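PDB 4W8O: luciferase-like enzymeAMP-CoA-ligase from Zophobas atratus, which probably activates carboxylic acids with ATP as acyl-adenylates for transfer to coenzyme A, as a luciferase-like member of the adenylate-forming ANL superfamily. Local coordinates for residues A[56-61]-A[87-92]; A[104-109]-A[131-136]; A[120-125]-A[145-150]. All coordinates share one frame; numbering follows the deposited sequence.

Contact 1: residues A[56-61]-A[87-92]; sequences TRVALN and LIASSY
Helices 56-61 and 87-92 pack at Ala59 and Ala89, whose CA atoms lie 4.5 Å apart, with the short axes 7.9 Å from each other at their closest and crossing at -56°. This is close helix-helix packing of the alpha/beta part of the AMP-binding fold, and the small alanine pair is what lets the backbones come so near. Ala89 CB rests against the backbone N of Ala59 and is pressed by Val58 CG1 at 3.5 Å, tighter than usual for two carbons. Val58 reaches it with the CG1 branch, the one held anti to its backbone N (chi1 173°).

One turn on from Ala89, Tyr92 lays its ring edge along the other helix. CD2 meets Ala59 CB at 4.0 Å, while Thr56 approaches the same rim, its side chain crossing that of the tyrosine at about a right angle. The polar ends are satisfied locally: Thr56 OG1 bonds to Lys52 O and Tyr92 OH to Ser55 OG, which ties the tyrosine to the helix it packs on. Thr56 N lies in the ring plane, 3.9 Å from Tyr92 CE2.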
# COMPACT_ATOMS: atom_id res chain seq x y z
N THR A 56 14.00 16.04 4.05
CA THR A 56 14.94 16.83 3.25
C THR A 56 16.37 16.64 3.79
O THR A 56 17.31 16.42 3.03
CB THR A 56 14.55 18.32 3.21
OG1 THR A 56 13.28 18.47 2.57
CG2 THR A 56 15.60 19.15 2.47
N ARG A 57 16.50 16.68 5.12
CA ARG A 57 17.80 16.49 5.76
C ARG A 57 18.35 15.09 5.55
O ARG A 57 19.54 14.93 5.26
CB ARG A 57 17.71 16.80 7.25
CG ARG A 57 17.57 18.28 7.55
CD ARG A 57 17.26 18.51 9.01
NE ARG A 57 17.01 19.92 9.30
CZ ARG A 57 16.66 20.38 10.49
NH1 ARG A 57 16.51 19.55 11.52
NH2 ARG A 57 16.46 21.68 10.66
N VAL A 58 17.50 14.08 5.68
CA VAL A 58 17.90 12.71 5.38
C VAL A 58 18.36 12.58 3.93
O VAL A 58 19.38 11.94 3.67
CB VAL A 58 16.79 11.69 5.70
CG1 VAL A 58 17.16 10.30 5.22
CG2 VAL A 58 16.50 11.66 7.20
N ALA A 59 17.61 13.18 3.00
CA ALA A 59 17.95 13.13 1.57
C ALA A 59 19.31 13.74 1.26
O ALA A 59 20.11 13.15 0.52
CB ALA A 59 16.88 13.83 0.75
N LEU A 60 19.57 14.91 1.83
CA LEU A 60 20.85 15.59 1.62
C LEU A 60 22.01 14.74 2.13
O LEU A 60 23.06 14.70 1.52
CB LEU A 60 20.87 16.98 2.28
CG LEU A 60 20.02 18.04 1.57
CD1 LEU A 60 19.79 19.23 2.49
CD2 LEU A 60 20.68 18.49 0.27
N ASN A 61 21.80 14.04 3.24
CA ASN A 61 22.83 13.15 3.76
C ASN A 61 22.97 11.89 2.90
O ASN A 61 24.08 11.43 2.65
CB ASN A 61 22.56 12.81 5.23
CG ASN A 61 22.88 13.97 6.15
OD1 ASN A 61 23.90 14.64 5.98
ND2 ASN A 61 22.01 14.21 7.13
N LEU A 87 12.40 6.66 3.58
CA LEU A 87 11.75 6.22 2.35
C LEU A 87 11.38 7.42 1.48
O LEU A 87 11.67 7.46 0.27
CB LEU A 87 10.51 5.38 2.68
CG LEU A 87 9.80 4.75 1.48
CD1 LEU A 87 9.30 3.35 1.83
CD2 LEU A 87 8.66 5.61 0.98
N ILE A 88 10.73 8.41 2.11
CA ILE A 88 10.37 9.67 1.46
C ILE A 88 11.62 10.36 0.94
O ILE A 88 11.65 10.84 -0.19
CB ILE A 88 9.64 10.61 2.46
CG1 ILE A 88 8.25 10.06 2.79
CG2 ILE A 88 9.52 12.02 1.90
CD1 ILE A 88 7.70 10.56 4.11
N ALA A 89 12.65 10.41 1.79
CA ALA A 89 13.93 11.02 1.46
C ALA A 89 14.57 10.35 0.24
O ALA A 89 15.01 11.02 -0.70
CB ALA A 89 14.87 10.94 2.66
N SER A 90 14.60 9.02 0.26
CA SER A 90 15.14 8.24 -0.85
C SER A 90 14.37 8.49 -2.15
O SER A 90 14.96 8.60 -3.23
CB SER A 90 15.11 6.74 -0.51
OG SER A 90 16.01 6.45 0.54
N SER A 91 13.05 8.59 -2.03
CA SER A 91 12.20 8.93 -3.17
C SER A 91 12.49 10.31 -3.74
O SER A 91 12.39 10.49 -4.95
CB SER A 91 10.72 8.81 -2.79
OG SER A 91 10.40 7.45 -2.53
N TYR A 92 12.86 11.28 -2.90
CA TYR A 92 13.27 12.61 -3.38
C TYR A 92 14.44 12.51 -4.36
O TYR A 92 14.55 13.29 -5.30
CB TYR A 92 13.70 13.55 -2.25
CG TYR A 92 12.63 13.99 -1.26
CD1 TYR A 92 11.27 13.93 -1.58
CD2 TYR A 92 13.00 14.52 -0.02
CE1 TYR A 92 10.31 14.36 -0.67
CE2 TYR A 92 12.04 14.96 0.89
CZ TYR A 92 10.70 14.87 0.56
OH TYR A 92 9.75 15.29 1.46

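Contact 2: residues A[104-109]-A[131-136]; sequences LSVRNI and IEKSLK
Ile109 and Val106, one turn apart on helix 106-116, take Ser134 of helix 131-136 between them in van der Waals contact. Ile109 offers its CG2 branch, which sits 3.6 Å from Ser134 CB and also meets Ile131 CD1 at 4.1 Å. The Ile131 side chain starts out away from the other segment, but its CG1 arm bends back (chi1 -65°, chi2 -53°) to bring CD1 against Ile109. Toward the solvent side, Val106 sets CG1 against the serine hydroxyl, 3.8 Å from Ser134 OG, and CG2 against the aliphatic root of Lys133, CG2 to CB being 4.3 Å; the rest of that lysine leads away.

Polar bonding stays within each helix. Ser134 OG, though only 3.4 Å from Ile109 CG2, is hydrogen-bonded back to Leu130 O, one turn earlier on its own helix. On the opposing side Ser105 is the N-cap of helix 106-116: its OG accepts from Asn108 N at 3.1 Å, with an angle of 160° at the hydrogen, and so occupies a backbone N-H of the first turn.

The contact thus joins the capped start of helix 106-116 to the middle of helix 128-138 by van der Waals packing alone. With its hydroxyl bonded to Leu130 O, Ser134 can probably be buried against isoleucine and valine at little cost.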
# COMPACT_ATOMS: atom_id res chain seq x y z
N LEU A 104 9.28 -12.06 8.71
CA LEU A 104 9.75 -13.12 7.82
C LEU A 104 11.01 -13.79 8.38
O LEU A 104 11.81 -13.16 9.07
CB LEU A 104 10.04 -12.57 6.43
CG LEU A 104 8.81 -12.20 5.61
CD1 LEU A 104 9.20 -11.25 4.48
CD2 LEU A 104 8.11 -13.43 5.05
N SER A 105 11.17 -15.07 8.05
CA SER A 105 12.33 -15.84 8.47
C SER A 105 13.60 -15.33 7.82
O SER A 105 13.55 -14.59 6.83
CB SER A 105 12.15 -17.31 8.10
OG SER A 105 12.27 -17.49 6.69
N VAL A 106 14.73 -15.76 8.37
CA VAL A 106 16.04 -15.46 7.80
C VAL A 106 16.13 -15.95 6.37
O VAL A 106 16.61 -15.23 5.50
CB VAL A 106 17.19 -16.09 8.62
CG1 VAL A 106 18.51 -15.98 7.88
CG2 VAL A 106 17.30 -15.44 9.99
N ARG A 107 15.67 -17.18 6.11
CA ARG A 107 15.77 -17.71 4.76
C ARG A 107 14.93 -16.90 3.76
O ARG A 107 15.35 -16.70 2.63
CB ARG A 107 15.40 -19.18 4.67
CG ARG A 107 15.99 -19.80 3.41
CD ARG A 107 15.54 -21.22 3.13
NE ARG A 107 16.18 -22.21 3.99
CZ ARG A 107 15.68 -22.68 5.14
NH1 ARG A 107 14.51 -22.24 5.60
NH2 ARG A 107 16.36 -23.59 5.83
N ASN A 108 13.76 -16.45 4.18
CA ASN A 108 12.93 -15.65 3.28
C ASN A 108 13.55 -14.28 3.02
O ASN A 108 13.59 -13.82 1.88
CB ASN A 108 11.51 -15.52 3.83
CG ASN A 108 10.74 -16.83 3.78
OD1 ASN A 108 10.94 -17.64 2.89
ND2 ASN A 108 9.85 -17.02 4.75
N ILE A 109 14.06 -13.65 4.08
CA ILE A 109 14.68 -12.34 3.93
C ILE A 109 15.89 -12.43 3.02
O ILE A 109 16.08 -11.58 2.13
CB ILE A 109 15.08 -11.73 5.30
CG1 ILE A 109 13.83 -11.45 6.15
CG2 ILE A 109 15.88 -10.46 5.10
CD1 ILE A 109 13.06 -10.19 5.79
N ILE A 131 18.38 -9.06 9.96
CA ILE A 131 19.01 -8.48 8.78
C ILE A 131 20.51 -8.84 8.69
O ILE A 131 20.99 -9.21 7.63
CB ILE A 131 18.85 -6.94 8.74
CG1 ILE A 131 17.37 -6.55 8.59
CG2 ILE A 131 19.65 -6.34 7.60
CD1 ILE A 131 16.66 -7.20 7.43
N GLU A 132 21.23 -8.71 9.80
CA GLU A 132 22.65 -9.09 9.84
C GLU A 132 22.86 -10.54 9.40
O GLU A 132 23.73 -10.84 8.58
CB GLU A 132 23.23 -8.87 11.25
CG GLU A 132 23.43 -7.41 11.66
CD GLU A 132 23.91 -7.23 13.10
OE1 GLU A 132 23.59 -8.08 13.97
OE2 GLU A 132 24.62 -6.25 13.38
N LYS A 133 22.05 -11.45 9.94
CA LYS A 133 22.15 -12.87 9.60
C LYS A 133 21.82 -13.12 8.13
O LYS A 133 22.48 -13.92 7.46
CB LYS A 133 21.22 -13.70 10.48
CG LYS A 133 21.70 -13.84 11.91
CD LYS A 133 20.67 -14.55 12.77
CE LYS A 133 21.11 -14.62 14.22
NZ LYS A 133 20.01 -15.12 15.09
N SER A 134 20.79 -12.43 7.64
CA SER A 134 20.35 -12.62 6.27
C SER A 134 21.42 -12.16 5.28
O SER A 134 21.69 -12.84 4.29
CB SER A 134 19.03 -11.89 6.02
OG SER A 134 18.00 -12.37 6.88
N LEU A 135 22.03 -11.01 5.56
CA LEU A 135 23.09 -10.48 4.71
C LEU A 135 24.29 -11.42 4.71
O LEU A 135 24.89 -11.67 3.67
CB LEU A 135 23.51 -9.08 5.16
CG LEU A 135 22.52 -7.96 4.86
CD1 LEU A 135 22.90 -6.70 5.63
CD2 LEU A 135 22.45 -7.67 3.37
N LYS A 136 24.64 -11.93 5.89
CA LYS A 136 25.74 -12.89 6.01
C LYS A 136 25.44 -14.13 5.16
O LYS A 136 26.27 -14.54 4.35
CB LYS A 136 25.95 -13.27 7.47
CG LYS A 136 27.13 -14.18 7.71
CD LYS A 136 27.36 -14.41 9.20
CE LYS A 136 28.46 -15.43 9.43
NZ LYS A 136 28.80 -15.56 10.87

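Contact 3: residues A[120-125]-A[145-150]; sequences IIFVEE and IVFGKS
The Phe122 ring carries Ile145 over one face: Ile145 CB stands 4.2 Å from the ring centroid, 25° off the normal, in a CH-pi contact displaced toward the CD2-CE2 rim. Ile145 CG2 lies 3.7 Å from Phe122 CE2. The Phe147 ring has the backbone N of Glu124 at its edge, near the ring plane. The two phenylalanines themselves meet obliquely, with planes at 35°, and Phe147 CE2 touches Phe122 CB. Both rings also touch Pro86 of helix 85-92, which packs on this side of the sheet.

Beneath them two parallel strands run in register, Phe122 beside Ile145 and Val123 beside Val146. Ile145 is gripped twice through its backbone: its N donates to Ile121 O, and its O accepts from Val123 N at 2.9 Å. Phe147 N then donates to Val123 O at 2.8 Å. On the opposite face, Val123 CG1 and Val146 CG2 pack at 4.0 Å, pointing the same way under helix 128-138.

Past the strands a water bridges the segments, accepting from Glu125 N and donating to Phe147 O. Glu125, extended beyond CG, reaches across Val146 to the turn after Phe147, where OE2 accepts from Lys149 N at 3.1 Å with its anti lone pair. Glu125 OE2 also lies 3.5 Å from Gly148 CA. The backbone angles of Gly148 would press any CB against the carbonyl O of Phe147, and Glu125 OE2 lies on that same side, so the turn calls for glycine. Phe147 itself centres an inverse gamma turn.

Strand 120-124, helix 128-138 and strand 143-147 form a beta-alpha-beta crossover, the repeating element of the parallel sheets in the AMP-binding enzyme fold.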
# COMPACT_ATOMS: atom_id res chain seq x y z
N ILE A 120 21.61 0.41 0.78
CA ILE A 120 21.43 0.72 2.18
C ILE A 120 20.17 0.01 2.62
O ILE A 120 19.21 -0.10 1.84
CB ILE A 120 21.23 2.22 2.43
CG1 ILE A 120 22.51 3.00 2.12
CG2 ILE A 120 20.81 2.47 3.88
CD1 ILE A 120 22.32 4.50 2.06
N ILE A 121 20.17 -0.44 3.87
CA ILE A 121 18.94 -0.90 4.51
C ILE A 121 18.77 -0.21 5.87
O ILE A 121 19.66 -0.27 6.73
CB ILE A 121 18.86 -2.44 4.64
CG1 ILE A 121 17.65 -2.84 5.48
CG2 ILE A 121 20.12 -3.01 5.26
CD1 ILE A 121 17.21 -4.27 5.26
N PHE A 122 17.64 0.46 6.03
CA PHE A 122 17.21 1.01 7.32
C PHE A 122 16.47 -0.07 8.10
O PHE A 122 15.53 -0.69 7.57
CB PHE A 122 16.30 2.23 7.13
CG PHE A 122 17.02 3.46 6.63
CD1 PHE A 122 17.33 3.59 5.28
CD2 PHE A 122 17.38 4.47 7.50
CE1 PHE A 122 18.00 4.72 4.81
CE2 PHE A 122 18.04 5.60 7.04
CZ PHE A 122 18.36 5.72 5.69
N VAL A 123 16.85 -0.28 9.36
CA VAL A 123 16.33 -1.38 10.16
C VAL A 123 15.98 -0.97 11.59
O VAL A 123 16.73 -0.24 12.23
CB VAL A 123 17.34 -2.55 10.18
CG1 VAL A 123 18.57 -2.19 11.01
CG2 VAL A 123 16.70 -3.83 10.73
N GLU A 124 14.83 -1.43 12.07
CA GLU A 124 14.47 -1.27 13.48
C GLU A 124 15.41 -2.11 14.34
O GLU A 124 15.93 -3.13 13.89
CB GLU A 124 13.01 -1.68 13.73
CG GLU A 124 12.72 -3.15 13.42
CD GLU A 124 11.29 -3.57 13.67
OE1 GLU A 124 10.40 -2.71 13.87
OE2 GLU A 124 11.05 -4.80 13.66
N GLU A 125 15.63 -1.68 15.59
CA GLU A 125 16.50 -2.42 16.51
C GLU A 125 16.11 -3.89 16.64
O GLU A 125 16.97 -4.77 16.70
CB GLU A 125 16.49 -1.77 17.90
CG GLU A 125 17.26 -0.46 17.97
CD GLU A 125 17.20 0.19 19.35
OE1 GLU A 125 16.41 -0.27 20.20
OE2 GLU A 125 17.93 1.17 19.58
N ILE A 145 21.57 0.98 8.51
CA ILE A 145 21.33 2.17 9.33
C ILE A 145 20.18 1.84 10.28
O ILE A 145 19.11 1.43 9.83
CB ILE A 145 21.03 3.41 8.46
CG1 ILE A 145 22.23 3.72 7.56
CG2 ILE A 145 20.71 4.61 9.34
CD1 ILE A 145 22.05 4.91 6.65
N VAL A 146 20.41 2.00 11.58
CA VAL A 146 19.48 1.54 12.60
C VAL A 146 18.56 2.68 13.05
O VAL A 146 19.01 3.81 13.23
CB VAL A 146 20.24 0.98 13.83
CG1 VAL A 146 19.28 0.60 14.96
CG2 VAL A 146 21.09 -0.21 13.43
N PHE A 147 17.27 2.37 13.19
CA PHE A 147 16.34 3.27 13.87
C PHE A 147 16.55 3.14 15.37
O PHE A 147 15.84 2.41 16.05
CB PHE A 147 14.87 2.94 13.54
CG PHE A 147 14.49 3.22 12.12
CD1 PHE A 147 14.41 4.53 11.66
CD2 PHE A 147 14.20 2.19 11.24
CE1 PHE A 147 14.05 4.80 10.34
CE2 PHE A 147 13.84 2.45 9.92
CZ PHE A 147 13.77 3.77 9.47
N GLY A 148 17.54 3.85 15.88
CA GLY A 148 17.88 3.76 17.29
C GLY A 148 19.37 3.96 17.48
O GLY A 148 20.00 4.71 16.73
N LYS A 149 19.92 3.27 18.46
CA LYS A 149 21.33 3.41 18.82
C LYS A 149 22.15 2.31 18.16
O LYS A 149 21.71 1.17 18.06
CB LYS A 149 21.51 3.31 20.34
CG LYS A 149 22.62 4.19 20.88
CD LYS A 149 22.08 5.57 21.25
CE LYS A 149 21.44 5.56 22.64
NZ LYS A 149 20.48 6.68 22.83
N SER A 150 23.35 2.67 17.73
CA SER A 150 24.30 1.69 17.24
C SER A 150 25.70 2.27 17.29
O SER A 150 25.90 3.45 17.01
CB SER A 150 23.96 1.28 15.80
OG SER A 150 24.80 0.23 15.35
O HOH W 1 14.06 0.44 16.44

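Overall arrangement
From the N terminus, helix 48-64 leads through strand 72-76 to helix 85-92, and contact 1 closes that loop before the others open. Strand 96-99 then leads to helix 106-116, where contact 2 begins; strand 120-124 follows and opens contact 3 before helix 128-138 completes contact 2, and strand 143-147 completes contact 3. Contacts 2 and 3 therefore cross, and they touch directly where Ile131 packs on Ile121 and Val123. Contact 1 lies in series with both, its centre about 15 Å from that of contact 3. Contact 1 joins two helices on the helix 85-92 side of the mixed sheet, contact 2 two helices on the helix 128-138 side, and contact 3 two strands of the sheet between.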